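Local coordinates for putative hexose oxidase (Nonomuraea sp. ATCC 39727, PDB 5AWV), which is a flavin-linked hexose oxidase that probably oxidises a sugar of teicoplanin-type glycopeptide antibiotics, using a covalently attached FAD, at residues 297-302 against 393-398; 255-260 against 307-312. All coordinates share one frame; numbering follows the deposited sequence.

Interaction 1: 297-302 against 393-398; sequences IGNEVP and IDYGAV. With T55 (8-methylnonanoic acid), chain Z.
Ile297 and Val398 form an antiparallel hydrogen-bonded pair where strand 291-298 leaves its neighbour 395-402 in the seven-stranded antiparallel sheet. Ile297 N lies 2.8 Å from Val398 O, and Val398 N returns a bond to Ile297 O. In the next, non-hydrogen-bonded pair, the methyl CB of Ala397 rests 3.6 Å from Gly298 CA. Strand 291-298 ends at Gly298, yet Asn299 N still donates to Gly396 O, and the side-chain amide of Asn299 then adds two further bonds. Its OD1 accepts from Gly396 N at 3.0 Å, while ND2 gives a nearly straight bond (172°) to Asp394 O, which lies close to the amide plane. A chi1 of 67° sets CG between the backbone N and carbonyl carbon and turns the amide back toward 393-398. Both bonds fix the rotation of the amide. The Tyr395 ring takes the Asn299 backbone O at its edge, in plane, and the Val301 side chain crosses that of Tyr395 at about a right angle, CG2 3.9 Å from Tyr395 CD1. Tyr395 OH is hydrogen-bonded to Trp399 NE1. Farther out, strand 424-432 continues the sheet past 395-402, with Thr430 OG1 bonded to Tyr395 O. Asp394, whose OD2 bonds to Ala433 N, and Tyr395 line a pocket for 8-methylnonanoic acid: the branched tail end of the lipid puts CAD 3.3 Å from Asp394 CB and 3.5 Å from Tyr395 CB.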
loop_
_atom_site.group_PDB
_atom_site.type_symbol
_atom_site.label_atom_id
_atom_site.label_comp_id
_atom_site.label_asym_id
_atom_site.label_seq_id
_atom_site.Cartn_x
_atom_site.Cartn_y
_atom_site.Cartn_z
ATOM N N ILE A 297 -1.022 19.600 8.274
ATOM C CA ILE A 297 -0.454 20.906 8.467
ATOM C C ILE A 297 0.172 21.233 7.115
ATOM O O ILE A 297 1.367 21.042 6.896
ATOM C CB ILE A 297 0.553 20.964 9.589
ATOM C CG1 ILE A 297 0.016 20.359 10.880
ATOM C CG2 ILE A 297 1.006 22.403 9.831
ATOM C CD1 ILE A 297 1.096 20.078 11.868
ATOM N N GLY A 298 -0.663 21.772 6.232
ATOM C CA GLY A 298 -0.304 22.020 4.855
ATOM C C GLY A 298 -0.590 23.456 4.435
ATOM O O GLY A 298 -1.350 24.157 5.105
ATOM N N ASN A 299 0.079 23.902 3.363
ATOM C CA ASN A 299 -0.391 25.132 2.669
ATOM C C ASN A 299 -1.636 24.839 1.825
ATOM O O ASN A 299 -1.955 23.667 1.452
ATOM C CB ASN A 299 0.724 25.865 1.877
ATOM C CG ASN A 299 1.222 25.056 0.682
ATOM O OD1 ASN A 299 1.469 23.864 0.795
ATOM N ND2 ASN A 299 1.299 25.674 -0.470
ATOM N N GLU A 300 -2.381 25.914 1.572
ATOM C CA GLU A 300 -3.638 25.868 0.765
ATOM C C GLU A 300 -3.295 25.901 -0.720
ATOM O O GLU A 300 -2.566 26.779 -1.160
ATOM C CB GLU A 300 -4.533 27.089 1.007
ATOM C CG GLU A 300 -4.564 27.654 2.419
ATOM C CD GLU A 300 -5.791 27.222 3.187
ATOM O OE1 GLU A 300 -6.921 27.499 2.701
ATOM O OE2 GLU A 300 -5.608 26.629 4.279
ATOM N N VAL A 301 -3.826 24.953 -1.476
ATOM C CA VAL A 301 -3.618 24.860 -2.891
ATOM C C VAL A 301 -5.000 24.847 -3.600
ATOM O O VAL A 301 -5.745 23.850 -3.496
ATOM C CB VAL A 301 -2.806 23.590 -3.261
ATOM C CG1 VAL A 301 -2.560 23.511 -4.771
ATOM C CG2 VAL A 301 -1.481 23.544 -2.492
ATOM N N PRO A 302 -5.325 25.923 -4.368
ATOM C CA PRO A 302 -6.569 26.131 -5.146
ATOM C C PRO A 302 -7.536 24.963 -5.381
ATOM O O PRO A 302 -8.583 24.907 -4.709
ATOM C CB PRO A 302 -6.030 26.667 -6.460
ATOM C CG PRO A 302 -4.935 27.571 -6.004
ATOM C CD PRO A 302 -4.359 26.977 -4.728
ATOM N N ILE A 393 7.436 26.903 -2.815
ATOM C CA ILE A 393 7.015 25.520 -2.601
ATOM C C ILE A 393 5.587 25.408 -2.974
ATOM O O ILE A 393 4.745 26.091 -2.374
ATOM C CB ILE A 393 7.200 25.093 -1.135
ATOM C CG1 ILE A 393 8.617 25.391 -0.708
ATOM C CG2 ILE A 393 6.739 23.628 -0.962
ATOM C CD1 ILE A 393 9.655 24.709 -1.624
ATOM N N ASP A 394 5.288 24.600 -3.995
ATOM C CA ASP A 394 3.935 24.375 -4.431
ATOM C C ASP A 394 3.023 23.755 -3.376
ATOM O O ASP A 394 1.903 24.231 -3.145
ATOM C CB ASP A 394 3.887 23.483 -5.689
ATOM C CG ASP A 394 4.499 24.148 -6.948
ATOM O OD1 ASP A 394 4.776 25.351 -6.908
ATOM O OD2 ASP A 394 4.724 23.433 -7.951
ATOM N N TYR A 395 3.463 22.636 -2.783
ATOM C CA TYR A 395 2.752 22.028 -1.631
ATOM C C TYR A 395 3.763 21.480 -0.712
ATOM O O TYR A 395 4.735 20.889 -1.163
ATOM C CB TYR A 395 1.827 20.882 -2.045
ATOM C CG TYR A 395 1.129 20.213 -0.858
ATOM C CD1 TYR A 395 0.127 20.881 -0.154
ATOM C CD2 TYR A 395 1.428 18.891 -0.475
ATOM C CE1 TYR A 395 -0.513 20.313 0.941
ATOM C CE2 TYR A 395 0.771 18.280 0.591
ATOM C CZ TYR A 395 -0.162 18.982 1.315
ATOM O OH TYR A 395 -0.816 18.395 2.352
ATOM N N GLY A 396 3.609 21.816 0.569
ATOM C CA GLY A 396 4.437 21.299 1.590
ATOM C C GLY A 396 3.550 21.072 2.793
ATOM O O GLY A 396 2.630 21.895 3.073
ATOM N N ALA A 397 3.783 19.952 3.510
ATOM C CA ALA A 397 2.938 19.630 4.648
ATOM C C ALA A 397 3.611 18.682 5.648
ATOM O O ALA A 397 4.584 17.927 5.293
ATOM C CB ALA A 397 1.608 19.079 4.177
ATOM N N VAL A 398 3.148 18.763 6.898
ATOM C CA VAL A 398 3.395 17.725 7.921
ATOM C C VAL A 398 2.056 17.131 8.283
ATOM O O VAL A 398 1.126 17.882 8.676
ATOM C CB VAL A 398 4.044 18.300 9.160
ATOM C CG1 VAL A 398 4.221 17.204 10.241
ATOM C CG2 VAL A 398 5.364 18.909 8.762
HETATM C CAD T55 Z . 2.169 20.697 -5.542
HETATM C CAE T55 Z . 1.238 19.930 -6.445
HETATM C CAG T55 Z . 0.324 19.021 -5.624
HETATM C CAH T55 Z . 1.147 17.909 -4.964
HETATM C CAI T55 Z . 0.306 17.117 -3.970
HETATM C CAJ T55 Z . 1.133 15.996 -3.335
HETATM C CAK T55 Z . 0.177 14.982 -2.752
HETATM C CAL T55 Z . 0.895 13.707 -2.279
HETATM C CAF T55 Z . 0.423 20.931 -7.234
HETATM C C T55 Z . -0.140 12.809 -1.585
HETATM O O T55 Z . -1.352 13.109 -1.513
#

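Interaction 2: 255-260 against 307-312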
loop_
_atom_site.group_PDB
_atom_site.type_symbol
_atom_site.label_atom_id
_atom_site.label_comp_id
_atom_site.label_asym_id
_atom_site.label_seq_id
_atom_site.Cartn_x
_atom_site.Cartn_y
_atom_site.Cartn_z
ATOM N N VAL A 255 -12.113 19.533 11.235
ATOM C CA VAL A 255 -11.844 20.823 11.853
ATOM C C VAL A 255 -10.880 21.547 10.882
ATOM O O VAL A 255 -9.860 20.942 10.400
ATOM C CB VAL A 255 -11.126 20.670 13.206
ATOM C CG1 VAL A 255 -10.742 22.015 13.829
ATOM C CG2 VAL A 255 -11.929 19.887 14.191
ATOM N N THR A 256 -11.170 22.803 10.524
ATOM C CA THR A 256 -10.273 23.575 9.664
ATOM C C THR A 256 -9.542 24.624 10.464
ATOM O O THR A 256 -10.115 25.192 11.368
ATOM C CB THR A 256 -11.107 24.165 8.506
ATOM O OG1 THR A 256 -11.741 23.073 7.802
ATOM C CG2 THR A 256 -10.230 24.799 7.532
ATOM N N PHE A 257 -8.288 24.893 10.172
ATOM C CA PHE A 257 -7.544 25.914 10.832
ATOM C C PHE A 257 -7.158 26.930 9.812
ATOM O O PHE A 257 -7.036 26.617 8.637
ATOM C CB PHE A 257 -6.283 25.342 11.460
ATOM C CG PHE A 257 -6.573 24.224 12.411
ATOM C CD1 PHE A 257 -6.879 24.481 13.713
ATOM C CD2 PHE A 257 -6.569 22.913 11.980
ATOM C CE1 PHE A 257 -7.158 23.442 14.588
ATOM C CE2 PHE A 257 -6.848 21.874 12.853
ATOM C CZ PHE A 257 -7.123 22.140 14.170
ATOM N N ASP A 258 -6.888 28.142 10.255
ATOM C CA ASP A 258 -6.574 29.204 9.315
ATOM C C ASP A 258 -5.205 29.677 9.645
ATOM O O ASP A 258 -4.913 30.042 10.776
ATOM C CB ASP A 258 -7.615 30.308 9.454
ATOM C CG ASP A 258 -7.438 31.400 8.434
ATOM O OD1 ASP A 258 -6.433 31.427 7.677
ATOM O OD2 ASP A 258 -8.313 32.275 8.423
ATOM N N TRP A 259 -4.322 29.626 8.685
ATOM C CA TRP A 259 -2.943 30.101 8.912
ATOM C C TRP A 259 -2.877 31.589 9.250
ATOM O O TRP A 259 -2.111 31.983 10.111
ATOM C CB TRP A 259 -2.103 29.919 7.705
ATOM C CG TRP A 259 -1.585 28.537 7.476
ATOM C CD1 TRP A 259 -1.964 27.680 6.490
ATOM C CD2 TRP A 259 -0.545 27.899 8.221
ATOM N NE1 TRP A 259 -1.199 26.540 6.565
ATOM C CE2 TRP A 259 -0.321 26.648 7.618
ATOM C CE3 TRP A 259 0.254 28.293 9.307
ATOM C CZ2 TRP A 259 0.648 25.768 8.086
ATOM C CZ3 TRP A 259 1.218 27.412 9.801
ATOM C CH2 TRP A 259 1.414 26.171 9.184
ATOM N N ALA A 260 -3.719 32.399 8.607
ATOM C CA ALA A 260 -3.689 33.882 8.812
ATOM C C ALA A 260 -3.846 34.227 10.285
ATOM O O ALA A 260 -3.090 34.996 10.839
ATOM C CB ALA A 260 -4.750 34.573 7.966
ATOM N N SER A 307 -5.529 19.694 0.439
ATOM C CA SER A 307 -4.526 20.642 0.855
ATOM C C SER A 307 -5.028 21.427 2.026
ATOM O O SER A 307 -6.154 21.252 2.455
ATOM C CB SER A 307 -4.147 21.550 -0.327
ATOM O OG SER A 307 -5.085 22.596 -0.535
ATOM N N GLY A 308 -4.188 22.276 2.573
ATOM C CA GLY A 308 -4.575 23.120 3.682
ATOM C C GLY A 308 -4.240 22.554 5.034
ATOM O O GLY A 308 -3.454 21.590 5.169
ATOM N N PHE A 309 -4.788 23.233 6.025
ATOM C CA PHE A 309 -4.506 23.069 7.415
ATOM C C PHE A 309 -5.803 22.600 8.029
ATOM O O PHE A 309 -6.729 23.393 8.218
ATOM C CB PHE A 309 -4.058 24.423 7.976
ATOM C CG PHE A 309 -3.334 24.358 9.307
ATOM C CD1 PHE A 309 -3.348 23.203 10.154
ATOM C CD2 PHE A 309 -2.671 25.469 9.766
ATOM C CE1 PHE A 309 -2.747 23.224 11.350
ATOM C CE2 PHE A 309 -1.971 25.448 10.954
ATOM C CZ PHE A 309 -2.000 24.316 11.763
ATOM N N MET A 310 -5.928 21.269 8.266
ATOM C CA MET A 310 -7.176 20.689 8.662
ATOM C C MET A 310 -6.979 19.337 9.364
ATOM O O MET A 310 -5.909 18.776 9.301
ATOM C CB MET A 310 -8.037 20.510 7.448
ATOM C CG MET A 310 -7.385 19.722 6.361
ATOM S SD MET A 310 -8.664 19.283 5.193
ATOM C CE MET A 310 -7.531 18.748 3.948
ATOM N N MET A 311 -8.032 18.829 9.975
ATOM C CA MET A 311 -7.970 17.602 10.775
ATOM C C MET A 311 -9.234 16.839 10.553
ATOM O O MET A 311 -10.235 17.047 11.250
ATOM C CB MET A 311 -7.698 17.895 12.244
ATOM C CG MET A 311 -7.532 16.659 13.080
ATOM S SD MET A 311 -7.182 16.942 14.828
ATOM C CE MET A 311 -8.848 17.263 15.411
ATOM N N PRO A 312 -9.237 15.977 9.546
ATOM C CA PRO A 312 -10.394 15.083 9.448
ATOM C C PRO A 312 -10.418 14.105 10.632
ATOM O O PRO A 312 -9.326 13.655 11.132
ATOM C CB PRO A 312 -10.176 14.330 8.097
ATOM C CG PRO A 312 -9.087 15.101 7.436
ATOM C CD PRO A 312 -8.300 15.844 8.432
HETATM O O HOH W 1 -6.822 25.514 6.104
#
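Phe309, Phe257 and Trp259 gather into an aromatic cluster at one end of the antiparallel pairing between strands 249-257 and 309-316. Among the ring contacts, Phe257 CB sits over one face of Phe309 as a CH-pi contact, 3.9 Å from the ring centroid, while the two phenyl rings meet obliquely, their planes at 44°. Phe309 CD2 stands over the indole face, 3.4 Å from Trp259 CE2, the two rings being oblique. With CG anti to the backbone N (chi1 -163°), the Phe309 ring comes between Phe257 and the indole of Trp259. At the edge of the Phe257 ring lies Met311 CB, 4.1 Å from Phe257 CE2. The backbone bonds pair Val255 with Met311 in both directions, Met311 N donating to Val255 O at 2.8 Å, and Phe257 N donates almost straight to Phe309 O at 2.9 Å. Where the strands part, a water bridges Phe309 N and Phe257 O, 2.8 Å from the latter. Just after the strand, Asp258 OD1 accepts from Ala260 N in an Asx turn. Helix 264-280 packs on the aromatic side through Phe267 and Leu270, and helix 322-334 covers Val255 and Met311. Strand 340-349 flanks 249-257 on its other edge, while strand 291-298 borders 309-316 and its Gly298 O accepts a hydrogen bond from Trp259 NE1.

Overall arrangement
From the N terminus the chain reaches 255-260 first, runs through helix 264-280 to strand 291-298 and its exit at 297-302, then turns back into 307-312. There interaction 2 closes a loop of 46 residues. Interaction 1 closes a longer one of 90 residues only when the chain arrives at 393-398, after helix 322-334 and strands 340-349 and 363-371. The segments alternate, so the two loops cross. Both contacts belong to one sheet, in the order 249-257, 309-316, 291-298, 395-402, and their centres lie about 10 Å apart. They also touch directly: Val301 N probably hydrogen-bonds to Ser307 OG, tying the two ends of the turn between the middle strands.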